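Local coordinates for protein formate-dependent phosphoribosylglycinamide formyltransferase (Mycobacterium tuberculosis H37Rv, PDB 6KHR) that is an ATP-grasp superfamily protein whose ATP-grasp domain is built around a large antiparallel sheet, at residues E221-Q234 and G286-G298. Numbering follows the deposited sequence.
Sequences EIEFLVTMIVVCSQ and GRGVFGVELMING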
loop_
_atom_site.group_PDB
_atom_site.type_symbol
_atom_site.label_atom_id
_atom_site.label_comp_id
_atom_site.label_asym_id
_atom_site.label_seq_id
_atom_site.Cartn_x
_atom_site.Cartn_y
_atom_site.Cartn_z
ATOM N N GLU A 221 -2.058 35.339 -11.147
ATOM C CA GLU A 221 -1.646 34.373 -12.151
ATOM C C GLU A 221 -0.974 33.187 -11.471
ATOM O O GLU A 221 -0.201 33.351 -10.521
ATOM C CB GLU A 221 -0.707 35.028 -13.155
ATOM C CG GLU A 221 -0.466 34.198 -14.389
ATOM C CD GLU A 221 0.611 34.795 -15.273
ATOM O OE1 GLU A 221 1.506 35.481 -14.726
ATOM O OE2 GLU A 221 0.557 34.585 -16.507
ATOM N N ILE A 222 -1.291 31.984 -11.941
ATOM C CA ILE A 222 -0.812 30.756 -11.324
ATOM C C ILE A 222 -0.294 29.819 -12.404
ATOM O O ILE A 222 -0.940 29.631 -13.439
ATOM C CB ILE A 222 -1.908 30.070 -10.488
ATOM C CG1 ILE A 222 -2.377 31.010 -9.387
ATOM C CG2 ILE A 222 -1.387 28.785 -9.850
ATOM C CD1 ILE A 222 -3.636 30.564 -8.731
ATOM N N GLU A 223 0.888 29.265 -12.172
ATOM C CA GLU A 223 1.458 28.202 -12.999
ATOM C C GLU A 223 0.954 26.857 -12.478
ATOM O O GLU A 223 0.180 26.168 -13.148
ATOM C CB GLU A 223 2.982 28.284 -12.932
ATOM C CG GLU A 223 3.777 28.185 -14.198
ATOM C CD GLU A 223 5.255 28.432 -13.914
ATOM O OE1 GLU A 223 6.089 27.527 -14.124
ATOM O OE2 GLU A 223 5.587 29.538 -13.452
ATOM N N PHE A 224 1.377 26.484 -11.271
ATOM C CA PHE A 224 1.055 25.196 -10.667
ATOM C C PHE A 224 0.294 25.349 -9.361
ATOM O O PHE A 224 0.623 26.199 -8.531
ATOM C CB PHE A 224 2.305 24.372 -10.319
ATOM C CG PHE A 224 3.437 24.544 -11.260
ATOM C CD1 PHE A 224 3.314 24.177 -12.587
ATOM C CD2 PHE A 224 4.652 25.022 -10.806
ATOM C CE1 PHE A 224 4.375 24.309 -13.452
ATOM C CE2 PHE A 224 5.719 25.167 -11.673
ATOM C CZ PHE A 224 5.578 24.809 -12.997
ATOM N N LEU A 225 -0.697 24.494 -9.174
ATOM C CA LEU A 225 -1.102 24.099 -7.842
ATOM C C LEU A 225 -0.162 23.001 -7.352
ATOM O O LEU A 225 0.233 22.106 -8.106
ATOM C CB LEU A 225 -2.545 23.617 -7.840
ATOM C CG LEU A 225 -3.469 24.661 -8.463
ATOM C CD1 LEU A 225 -4.920 24.188 -8.462
ATOM C CD2 LEU A 225 -3.325 26.033 -7.808
ATOM N N VAL A 226 0.215 23.087 -6.084
ATOM C CA VAL A 226 1.193 22.175 -5.505
ATOM C C VAL A 226 0.747 21.782 -4.105
ATOM O O VAL A 226 0.313 22.626 -3.312
ATOM C CB VAL A 226 2.601 22.806 -5.497
ATOM C CG1 VAL A 226 3.460 22.203 -4.410
ATOM C CG2 VAL A 226 3.255 22.598 -6.857
ATOM N N THR A 227 0.843 20.492 -3.805
ATOM C CA THR A 227 0.626 19.997 -2.456
ATOM C C THR A 227 1.970 19.667 -1.800
ATOM O O THR A 227 2.735 18.848 -2.315
ATOM C CB THR A 227 -0.289 18.778 -2.462
ATOM O OG1 THR A 227 -1.533 19.120 -3.089
ATOM C CG2 THR A 227 -0.545 18.308 -1.026
ATOM N N MET A 228 2.249 20.333 -0.675
ATOM C CA MET A 228 3.401 20.035 0.178
ATOM C C MET A 228 2.922 19.150 1.314
ATOM O O MET A 228 2.134 19.594 2.158
ATOM C CB MET A 228 4.027 21.306 0.739
ATOM C CG MET A 228 4.499 22.290 -0.292
ATOM S SD MET A 228 6.044 21.737 -1.029
ATOM C CE MET A 228 6.964 21.458 0.502
ATOM N N ILE A 229 3.358 17.895 1.312
ATOM C CA ILE A 229 3.029 16.971 2.383
ATOM C C ILE A 229 4.100 17.112 3.435
ATOM O O ILE A 229 5.276 16.855 3.151
ATOM C CB ILE A 229 2.968 15.517 1.903
ATOM C CG1 ILE A 229 1.876 15.320 0.852
ATOM C CG2 ILE A 229 2.710 14.612 3.120
ATOM C CD1 ILE A 229 0.508 15.411 1.402
ATOM N N VAL A 230 3.689 17.503 4.645
ATOM C CA VAL A 230 4.589 17.651 5.777
ATOM C C VAL A 230 4.240 16.586 6.806
ATOM O O VAL A 230 3.062 16.350 7.108
ATOM C CB VAL A 230 4.499 19.059 6.385
ATOM C CG1 VAL A 230 5.479 19.167 7.494
ATOM C CG2 VAL A 230 4.757 20.114 5.330
ATOM N N VAL A 231 5.272 15.933 7.327
ATOM C CA VAL A 231 5.140 14.826 8.258
ATOM C C VAL A 231 5.825 15.229 9.543
ATOM O O VAL A 231 7.002 15.607 9.526
ATOM C CB VAL A 231 5.791 13.540 7.714
ATOM C CG1 VAL A 231 5.652 12.392 8.738
ATOM C CG2 VAL A 231 5.240 13.178 6.332
ATOM N N CYS A 232 5.104 15.122 10.654
ATOM C CA CYS A 232 5.645 15.390 11.979
ATOM C C CYS A 232 5.492 14.128 12.810
ATOM O O CYS A 232 4.370 13.682 13.079
ATOM C CB CYS A 232 4.926 16.566 12.621
ATOM S SG CYS A 232 5.013 17.998 11.575
ATOM N N SER A 233 6.615 13.543 13.206
ATOM C CA SER A 233 6.565 12.391 14.082
ATOM C C SER A 233 7.690 12.500 15.092
ATOM O O SER A 233 8.358 13.530 15.216
ATOM C CB SER A 233 6.646 11.079 13.294
ATOM O OG SER A 233 6.435 9.982 14.165
ATOM N N GLN A 234 7.876 11.428 15.841
ATOM C CA GLN A 234 9.047 11.257 16.674
ATOM C C GLN A 234 9.939 10.221 16.001
ATOM O O GLN A 234 9.446 9.266 15.390
ATOM C CB GLN A 234 8.655 10.833 18.098
ATOM C CG GLN A 234 8.891 11.921 19.188
ATOM C CD GLN A 234 7.837 13.038 19.207
ATOM O OE1 GLN A 234 8.114 14.185 18.842
ATOM N NE2 GLN A 234 6.632 12.706 19.660
ATOM N N GLY A 286 1.670 19.415 17.215
ATOM C CA GLY A 286 1.256 18.031 17.332
ATOM C C GLY A 286 1.824 17.170 16.229
ATOM O O GLY A 286 2.356 17.638 15.223
ATOM N N ARG A 287 1.697 15.868 16.427
ATOM C CA ARG A 287 2.101 14.907 15.417
ATOM C C ARG A 287 1.048 14.809 14.313
ATOM O O ARG A 287 -0.134 15.064 14.531
ATOM C CB ARG A 287 2.332 13.544 16.063
ATOM C CG ARG A 287 3.795 13.154 16.145
ATOM C CD ARG A 287 4.043 12.108 17.202
ATOM N NE ARG A 287 2.907 11.214 17.368
ATOM C CZ ARG A 287 2.546 10.680 18.528
ATOM N NH1 ARG A 287 3.221 10.970 19.627
ATOM N NH2 ARG A 287 1.503 9.866 18.591
ATOM N N GLY A 288 1.483 14.446 13.120
ATOM C CA GLY A 288 0.529 14.227 12.054
ATOM C C GLY A 288 1.151 14.361 10.683
ATOM O O GLY A 288 2.350 14.586 10.527
ATOM N N VAL A 289 0.295 14.193 9.684
ATOM C CA VAL A 289 0.652 14.384 8.292
ATOM C C VAL A 289 -0.209 15.517 7.775
ATOM O O VAL A 289 -1.443 15.453 7.854
ATOM C CB VAL A 289 0.446 13.115 7.449
ATOM C CG1 VAL A 289 0.691 13.428 6.040
ATOM C CG2 VAL A 289 1.412 12.058 7.877
ATOM N N PHE A 290 0.429 16.558 7.280
ATOM C CA PHE A 290 -0.283 17.754 6.865
ATOM C C PHE A 290 -0.082 17.947 5.373
ATOM O O PHE A 290 1.022 17.754 4.857
ATOM C CB PHE A 290 0.204 18.984 7.645
ATOM C CG PHE A 290 -0.012 18.893 9.133
ATOM C CD1 PHE A 290 0.791 18.074 9.924
ATOM C CD2 PHE A 290 -1.011 19.640 9.748
ATOM C CE1 PHE A 290 0.596 17.992 11.286
ATOM C CE2 PHE A 290 -1.213 19.558 11.125
ATOM C CZ PHE A 290 -0.405 18.733 11.890
ATOM N N GLY A 291 -1.171 18.296 4.679
ATOM C CA GLY A 291 -1.102 18.689 3.295
ATOM C C GLY A 291 -1.240 20.196 3.206
ATOM O O GLY A 291 -2.239 20.771 3.655
ATOM N N VAL A 292 -0.219 20.835 2.664
ATOM C CA VAL A 292 -0.195 22.291 2.610
ATOM C C VAL A 292 -0.369 22.686 1.162
ATOM O O VAL A 292 0.440 22.302 0.305
ATOM C CB VAL A 292 1.096 22.876 3.191
ATOM C CG1 VAL A 292 1.195 24.340 2.850
ATOM C CG2 VAL A 292 1.121 22.691 4.663
ATOM N N GLU A 293 -1.413 23.456 0.891
ATOM C CA GLU A 293 -1.753 23.822 -0.469
ATOM C C GLU A 293 -1.113 25.150 -0.839
ATOM O O GLU A 293 -1.232 26.136 -0.098
ATOM C CB GLU A 293 -3.269 23.869 -0.640
ATOM C CG GLU A 293 -3.900 22.482 -0.639
ATOM C CD GLU A 293 -3.294 21.545 -1.698
ATOM O OE1 GLU A 293 -3.375 20.309 -1.523
ATOM O OE2 GLU A 293 -2.746 22.033 -2.710
ATOM N N LEU A 294 -0.425 25.166 -1.983
ATOM C CA LEU A 294 0.260 26.354 -2.474
ATOM C C LEU A 294 -0.056 26.604 -3.951
ATOM O O LEU A 294 -0.429 25.703 -4.704
ATOM C CB LEU A 294 1.782 26.253 -2.288
ATOM C CG LEU A 294 2.305 25.780 -0.943
ATOM C CD1 LEU A 294 3.799 25.594 -1.037
ATOM C CD2 LEU A 294 1.965 26.804 0.093
ATOM N N MET A 295 0.095 27.867 -4.332
ATOM C CA MET A 295 -0.023 28.357 -5.697
ATOM C C MET A 295 1.317 28.947 -6.101
ATOM O O MET A 295 1.924 29.693 -5.337
ATOM C CB MET A 295 -1.124 29.422 -5.810
ATOM C CG MET A 295 -2.497 28.915 -5.408
ATOM S SD MET A 295 -3.761 30.206 -5.373
ATOM C CE MET A 295 -3.643 30.791 -3.685
ATOM N N ILE A 296 1.780 28.621 -7.297
ATOM C CA ILE A 296 3.141 28.936 -7.713
ATOM C C ILE A 296 3.103 29.593 -9.076
ATOM O O ILE A 296 2.390 29.143 -9.980
ATOM C CB ILE A 296 4.042 27.681 -7.738
ATOM C CG1 ILE A 296 3.935 26.961 -6.389
ATOM C CG2 ILE A 296 5.513 28.047 -8.071
ATOM C CD1 ILE A 296 5.153 26.221 -5.986
ATOM N N ASN A 297 3.865 30.654 -9.215
ATOM C CA ASN A 297 4.040 31.360 -10.463
ATOM C C ASN A 297 5.518 31.731 -10.505
ATOM O O ASN A 297 5.923 32.774 -10.016
ATOM C CB ASN A 297 3.135 32.579 -10.550
ATOM C CG ASN A 297 3.114 33.184 -11.945
ATOM O OD1 ASN A 297 3.629 32.599 -12.906
ATOM N ND2 ASN A 297 2.514 34.362 -12.066
ATOM N N GLY A 298 6.336 30.838 -11.045
ATOM C CA GLY A 298 7.766 31.060 -11.121
ATOM C C GLY A 298 8.417 31.171 -9.767
ATOM O O GLY A 298 8.645 30.183 -9.079
#
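F224 to C232 pair with I296 back to G288 as two neighbouring antiparallel strands in the large sheet of the ATP-grasp fold, 224-235 lying between 288-297 and 238-252. Backbone bonds join both members of the hydrogen-bonded pairs F224–I296, V226–L294, M228–V292, V230–F290 and C232–G288. At the F224 end the ladder ends in a classic beta bulge: E223 and F224 both face I296, whose carbonyl O accepts E223 N at 2.7 Å and F224 N at 3.1 Å.

Apolar side chains make most of the contact on the face of V226, M228 and V230 and share the other with a polar pair. On the first, M228 CG, placed beside its own backbone N (chi1 -58°), packs 3.5 Å from L294 CD1, while I296 reaches V226 CG2 through CD1 and lays CB obliquely by the F224 ring. Helix 267-284 covers this face, touching C232, F290 and L294. C232 SG lies 5.4 Å from the centroid of the F290 ring, an oblique sulfur-aromatic contact. On the reverse face, I229 CG2 meets V289 CG1 at 3.7 Å, and the side chains of L225 and M295 lie side by side, CD2 against CG. At the C232 end, the aliphatic part of R287 passes C232 O and S233 CA, and its guanidinium NE and NH2 bond to the carbonyls of A332 and I333.

Two polar side-chain pairs bridge the strands. N297 ND2 donates to E221 OE1 from above the carboxylate plane, the carboxylate and amide planes standing 83° apart, although E221 is poorly ordered. E293, bent at chi2 (-55°), brings its carboxylate across to T227; H249 NE2 is hydrogen-bonded to E293 OE2, and T227 OG1, also bonded to S313 OG, donates to the syn side of E293 OE1 at 2.7 Å.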